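Local atomic coordinates of toxin coregulated pilin (Vibrio cholerae, PDB entry 3HRV), a protein that forms the major subunit of the toxin-coregulated type IV pilus, which cholera bacteria need to aggregate and colonise the host small intestine. Residues Val120-Phe134 against Cys179-Asn191. Sequence-based numbering, arbitrary orientation.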
loop_
_atom_site.group_PDB
_atom_site.type_symbol
_atom_site.label_atom_id
_atom_site.label_comp_id
_atom_site.label_asym_id
_atom_site.label_seq_id
_atom_site.Cartn_x
_atom_site.Cartn_y
_atom_site.Cartn_z
ATOM N N VAL A 120 4.893 -6.831 -6.180
ATOM C CA VAL A 120 4.581 -5.467 -6.604
ATOM C C VAL A 120 5.368 -4.402 -5.844
ATOM O O VAL A 120 5.300 -3.218 -6.173
ATOM C CB VAL A 120 3.072 -5.162 -6.441
ATOM C CG1 VAL A 120 2.247 -6.215 -7.164
ATOM C CG2 VAL A 120 2.699 -5.110 -4.970
ATOM N N GLY A 121 6.117 -4.830 -4.836
ATOM C CA GLY A 121 6.896 -3.903 -4.032
ATOM C C GLY A 121 7.803 -2.931 -4.767
ATOM O O GLY A 121 7.945 -1.785 -4.346
ATOM N N ASP A 122 8.423 -3.374 -5.858
ATOM C CA ASP A 122 9.327 -2.512 -6.616
ATOM C C ASP A 122 8.646 -1.301 -7.240
ATOM O O ASP A 122 9.305 -0.333 -7.620
ATOM C CB ASP A 122 10.035 -3.315 -7.709
ATOM C CG ASP A 122 9.094 -3.734 -8.823
ATOM O OD1 ASP A 122 9.324 -3.333 -9.984
ATOM O OD2 ASP A 122 8.120 -4.461 -8.533
ATOM N N MET A 123 7.105 -1.334 -7.388
ATOM C CA MET A 123 6.382 -0.208 -7.958
ATOM C C MET A 123 6.107 0.885 -6.926
ATOM O O MET A 123 5.687 1.986 -7.282
ATOM C CB MET A 123 5.063 -0.698 -8.563
ATOM C CG MET A 123 5.219 -1.632 -9.747
ATOM S SD MET A 123 3.629 -2.218 -10.360
ATOM C CE MET A 123 2.590 -1.883 -8.976
ATOM N N PHE A 124 6.499 0.563 -5.634
ATOM C CA PHE A 124 6.210 1.525 -4.570
ATOM C C PHE A 124 7.398 1.868 -3.680
ATOM O O PHE A 124 8.090 0.985 -3.184
ATOM C CB PHE A 124 5.083 1.006 -3.671
ATOM C CG PHE A 124 3.763 0.875 -4.366
ATOM C CD1 PHE A 124 3.391 -0.326 -4.962
ATOM C CD2 PHE A 124 2.894 1.958 -4.436
ATOM C CE1 PHE A 124 2.172 -0.441 -5.620
ATOM C CE2 PHE A 124 1.673 1.853 -5.092
ATOM C CZ PHE A 124 1.312 0.650 -5.686
ATOM N N PRO A 125 7.653 3.148 -3.462
ATOM C CA PRO A 125 8.775 3.530 -2.603
ATOM C C PRO A 125 8.420 3.284 -0.999
ATOM O O PRO A 125 9.295 3.206 -0.135
ATOM C CB PRO A 125 9.220 4.870 -3.197
ATOM C CG PRO A 125 7.967 5.423 -3.776
ATOM C CD PRO A 125 7.327 4.220 -4.417
ATOM N N PHE A 126 7.196 3.202 -0.778
ATOM C CA PHE A 126 6.755 3.049 0.610
ATOM C C PHE A 126 5.901 1.789 0.791
ATOM O O PHE A 126 4.971 1.551 0.020
ATOM C CB PHE A 126 5.937 4.285 1.006
ATOM C CG PHE A 126 5.466 4.291 2.436
ATOM C CD1 PHE A 126 6.260 4.830 3.445
ATOM C CD2 PHE A 126 4.208 3.791 2.769
ATOM C CE1 PHE A 126 5.805 4.876 4.766
ATOM C CE2 PHE A 126 3.746 3.832 4.086
ATOM C CZ PHE A 126 4.546 4.377 5.085
ATOM N N ILE A 127 6.228 0.982 1.796
ATOM C CA ILE A 127 5.474 -0.237 2.086
ATOM C C ILE A 127 5.321 -0.386 3.593
ATOM O O ILE A 127 6.306 -0.361 4.329
ATOM C CB ILE A 127 6.182 -1.494 1.548
ATOM C CG1 ILE A 127 6.396 -1.370 0.039
ATOM C CG2 ILE A 127 5.339 -2.729 1.862
ATOM C CD1 ILE A 127 7.141 -2.542 -0.575
ATOM N N ASN A 128 4.081 -0.542 4.044
ATOM C CA ASN A 128 3.784 -0.686 5.466
ATOM C C ASN A 128 2.888 -1.909 5.647
ATOM O O ASN A 128 1.766 -1.941 5.140
ATOM C CB ASN A 128 3.067 0.572 5.973
ATOM C CG ASN A 128 2.928 0.602 7.485
ATOM O OD1 ASN A 128 2.854 -0.439 8.134
ATOM N ND2 ASN A 128 2.867 1.804 8.050
ATOM N N VAL A 129 3.391 -2.912 6.365
ATOM C CA VAL A 129 2.643 -4.148 6.608
ATOM C C VAL A 129 2.037 -4.116 8.002
ATOM O O VAL A 129 2.754 -4.003 8.994
ATOM C CB VAL A 129 3.560 -5.382 6.488
ATOM C CG1 VAL A 129 2.759 -6.654 6.738
ATOM C CG2 VAL A 129 4.201 -5.418 5.106
ATOM N N LYS A 130 0.718 -4.240 8.076
ATOM C CA LYS A 130 0.023 -4.175 9.355
ATOM C C LYS A 130 -0.900 -5.360 9.604
ATOM O O LYS A 130 -1.397 -5.977 8.667
ATOM C CB LYS A 130 -0.791 -2.878 9.396
ATOM C CG LYS A 130 -1.554 -2.622 10.678
ATOM C CD LYS A 130 -2.391 -1.357 10.555
ATOM C CE LYS A 130 -3.122 -1.050 11.847
ATOM N NZ LYS A 130 -2.167 -0.827 12.968
ATOM N N GLU A 131 -1.116 -5.660 10.882
ATOM C CA GLU A 131 -2.075 -6.683 11.280
ATOM C C GLU A 131 -3.450 -6.075 11.536
ATOM O O GLU A 131 -3.665 -5.408 12.548
ATOM C CB GLU A 131 -1.586 -7.407 12.538
ATOM C CG GLU A 131 -0.488 -8.425 12.281
ATOM C CD GLU A 131 0.406 -8.638 13.486
ATOM O OE1 GLU A 131 0.523 -9.793 13.947
ATOM O OE2 GLU A 131 0.990 -7.648 13.975
ATOM N N GLY A 132 -4.317 -6.339 10.539
ATOM C CA GLY A 132 -5.599 -5.669 10.613
ATOM C C GLY A 132 -5.567 -4.485 9.670
ATOM O O GLY A 132 -4.522 -4.173 9.092
ATOM N N ALA A 133 -6.698 -3.809 9.520
ATOM C CA ALA A 133 -6.780 -2.672 8.614
ATOM C C ALA A 133 -6.273 -1.361 9.205
ATOM O O ALA A 133 -6.155 -1.213 10.421
ATOM C CB ALA A 133 -8.219 -2.497 8.145
ATOM N N PHE A 134 -5.952 -0.418 8.326
ATOM C CA PHE A 134 -5.508 0.899 8.756
ATOM C C PHE A 134 -6.807 1.650 9.016
ATOM O O PHE A 134 -7.616 1.840 8.105
ATOM C CB PHE A 134 -4.700 1.594 7.655
ATOM C CG PHE A 134 -3.361 0.960 7.392
ATOM C CD1 PHE A 134 -3.245 -0.140 6.546
ATOM C CD2 PHE A 134 -2.217 1.448 8.016
ATOM C CE1 PHE A 134 -2.008 -0.746 6.327
ATOM C CE2 PHE A 134 -0.978 0.852 7.806
ATOM C CZ PHE A 134 -0.872 -0.248 6.958
ATOM N N CYS A 179 5.956 -10.173 6.761
ATOM C CA CYS A 179 4.570 -10.420 7.141
ATOM C C CYS A 179 4.417 -11.360 8.331
ATOM O O CYS A 179 3.432 -12.087 8.428
ATOM C CB CYS A 179 3.793 -10.985 5.957
ATOM S SG CYS A 179 3.810 -9.956 4.455
ATOM N N THR A 180 5.382 -11.341 9.241
ATOM C CA THR A 180 5.303 -12.202 10.413
ATOM C C THR A 180 4.144 -11.756 11.290
ATOM O O THR A 180 3.821 -10.566 11.347
ATOM C CB THR A 180 6.600 -12.149 11.252
ATOM O OG1 THR A 180 6.444 -12.969 12.415
ATOM C CG2 THR A 180 6.910 -10.718 11.688
ATOM N N GLY A 181 3.499 -12.707 11.958
ATOM C CA GLY A 181 2.404 -12.339 12.830
ATOM C C GLY A 181 1.092 -13.067 12.640
ATOM O O GLY A 181 1.053 -14.251 12.294
ATOM N N THR A 182 0.011 -12.330 12.866
ATOM C CA THR A 182 -1.341 -12.859 12.777
ATOM C C THR A 182 -2.119 -12.276 11.604
ATOM O O THR A 182 -2.160 -11.062 11.422
ATOM C CB THR A 182 -2.123 -12.540 14.066
ATOM O OG1 THR A 182 -1.370 -12.988 15.202
ATOM C CG2 THR A 182 -3.478 -13.218 14.053
ATOM N N ALA A 183 -2.730 -13.148 10.809
ATOM C CA ALA A 183 -3.535 -12.714 9.673
ATOM C C ALA A 183 -4.895 -12.291 10.226
ATOM O O ALA A 183 -5.259 -12.674 11.339
ATOM C CB ALA A 183 -3.702 -13.857 8.685
ATOM N N PRO A 184 -5.666 -11.496 9.462
ATOM C CA PRO A 184 -5.350 -10.982 8.129
ATOM C C PRO A 184 -4.411 -9.787 8.160
ATOM O O PRO A 184 -4.396 -9.009 9.118
ATOM C CB PRO A 184 -6.719 -10.602 7.583
ATOM C CG PRO A 184 -7.384 -10.045 8.799
ATOM C CD PRO A 184 -7.015 -11.062 9.872
ATOM N N PHE A 185 -3.630 -9.646 7.100
ATOM C CA PHE A 185 -2.707 -8.534 6.995
ATOM C C PHE A 185 -3.224 -7.531 5.985
ATOM O O PHE A 185 -3.948 -7.884 5.054
ATOM C CB PHE A 185 -1.331 -9.000 6.525
ATOM C CG PHE A 185 -0.673 -9.976 7.444
ATOM C CD1 PHE A 185 -0.965 -11.334 7.365
ATOM C CD2 PHE A 185 0.230 -9.536 8.404
ATOM C CE1 PHE A 185 -0.364 -12.243 8.232
ATOM C CE2 PHE A 185 0.836 -10.434 9.276
ATOM C CZ PHE A 185 0.538 -11.789 9.191
ATOM N N THR A 186 -2.854 -6.275 6.189
ATOM C CA THR A 186 -3.211 -5.218 5.261
ATOM C C THR A 186 -1.887 -4.576 4.906
ATOM O O THR A 186 -1.112 -4.213 5.789
ATOM C CB THR A 186 -4.115 -4.142 5.889
ATOM O OG1 THR A 186 -5.355 -4.727 6.304
ATOM C CG2 THR A 186 -4.409 -3.049 4.865
ATOM N N VAL A 187 -1.612 -4.459 3.617
ATOM C CA VAL A 187 -0.373 -3.839 3.186
ATOM C C VAL A 187 -0.695 -2.504 2.542
ATOM O O VAL A 187 -1.577 -2.405 1.687
ATOM C CB VAL A 187 0.386 -4.716 2.174
ATOM C CG1 VAL A 187 1.688 -4.033 1.773
ATOM C CG2 VAL A 187 0.671 -6.083 2.782
ATOM N N ALA A 188 0.009 -1.470 2.981
ATOM C CA ALA A 188 -0.183 -0.136 2.439
ATOM C C ALA A 188 0.968 0.144 1.485
ATOM O O ALA A 188 2.130 0.164 1.894
ATOM C CB ALA A 188 -0.194 0.889 3.565
ATOM N N PHE A 189 0.645 0.328 0.209
ATOM C CA PHE A 189 1.644 0.621 -0.807
ATOM C C PHE A 189 1.549 2.113 -1.072
ATOM O O PHE A 189 0.536 2.602 -1.575
ATOM C CB PHE A 189 1.357 -0.178 -2.080
ATOM C CG PHE A 189 1.471 -1.666 -1.894
ATOM C CD1 PHE A 189 0.353 -2.431 -1.570
ATOM C CD2 PHE A 189 2.704 -2.298 -2.017
ATOM C CE1 PHE A 189 0.462 -3.809 -1.373
ATOM C CE2 PHE A 189 2.827 -3.674 -1.820
ATOM C CZ PHE A 189 1.702 -4.430 -1.497
ATOM N N GLY A 190 2.597 2.843 -0.715
ATOM C CA GLY A 190 2.545 4.279 -0.887
ATOM C C GLY A 190 3.463 4.900 -1.912
ATOM O O GLY A 190 4.511 4.354 -2.263
ATOM N N ASN A 191 3.038 6.059 -2.395
ATOM C CA ASN A 191 3.809 6.823 -3.359
ATOM C C ASN A 191 3.522 8.296 -3.091
ATOM O O ASN A 191 2.654 8.631 -2.278
ATOM C CB ASN A 191 3.413 6.458 -4.790
ATOM C CG ASN A 191 4.554 6.649 -5.767
ATOM O OD1 ASN A 191 5.526 7.340 -5.470
ATOM N ND2 ASN A 191 4.440 6.039 -6.942
HETATM O O HOH W 1 3.707 -9.017 13.523
#
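F124 and F189 meet at one end of a pair of antiparallel strands, 126-131 and 185-191, whose contact illustrates how side chains at both ends supplement a regular backbone pairing. CB of F189 sits over the middle of the F124 ring, 3.3 Å from its centroid, in a CH-pi contact. With CG of F189 anti to its carbonyl carbon (chi1 -64°), the second ring extends past the first, their planes inclined at 45°, and CE2 of F189 meets CG2 of V120 at 3.5 Å. The edge of F124 faces the carbonyl oxygen of G190.

Between the ends, F126, N128 and K130 form hydrogen-bonded pairs with G190, A188 and T186; the bond from A188 N to N128 O is 2.8 Å long and nearly straight. On the face carrying A188 and T186, the F134 ring packs CZ against CB of A188 at 3.6 Å and turns an edge to CG2 of T186, while CD of K130 covers one of its faces.

At the far end, E131 runs alongside F185, pointing the same way, its carboxylate almost parallel to that ring. OE1 accepts T182 N at 2.8 Å through its anti lone pair, and a water links OE2, weakly, to T180 O. G132 N bonds to P184 O, one more backbone bond beyond the last bridge, where both chains have left the strands.

Both strands are interior to the antiparallel pilin sheet: 126-131 also pairs with 155-158, and 185-191 with 100-108. Helix 24-44 packs on V120 and F124, whereas V129, F185 and V187 lie against C113 of helix 110-120, the disulfide partner of C179.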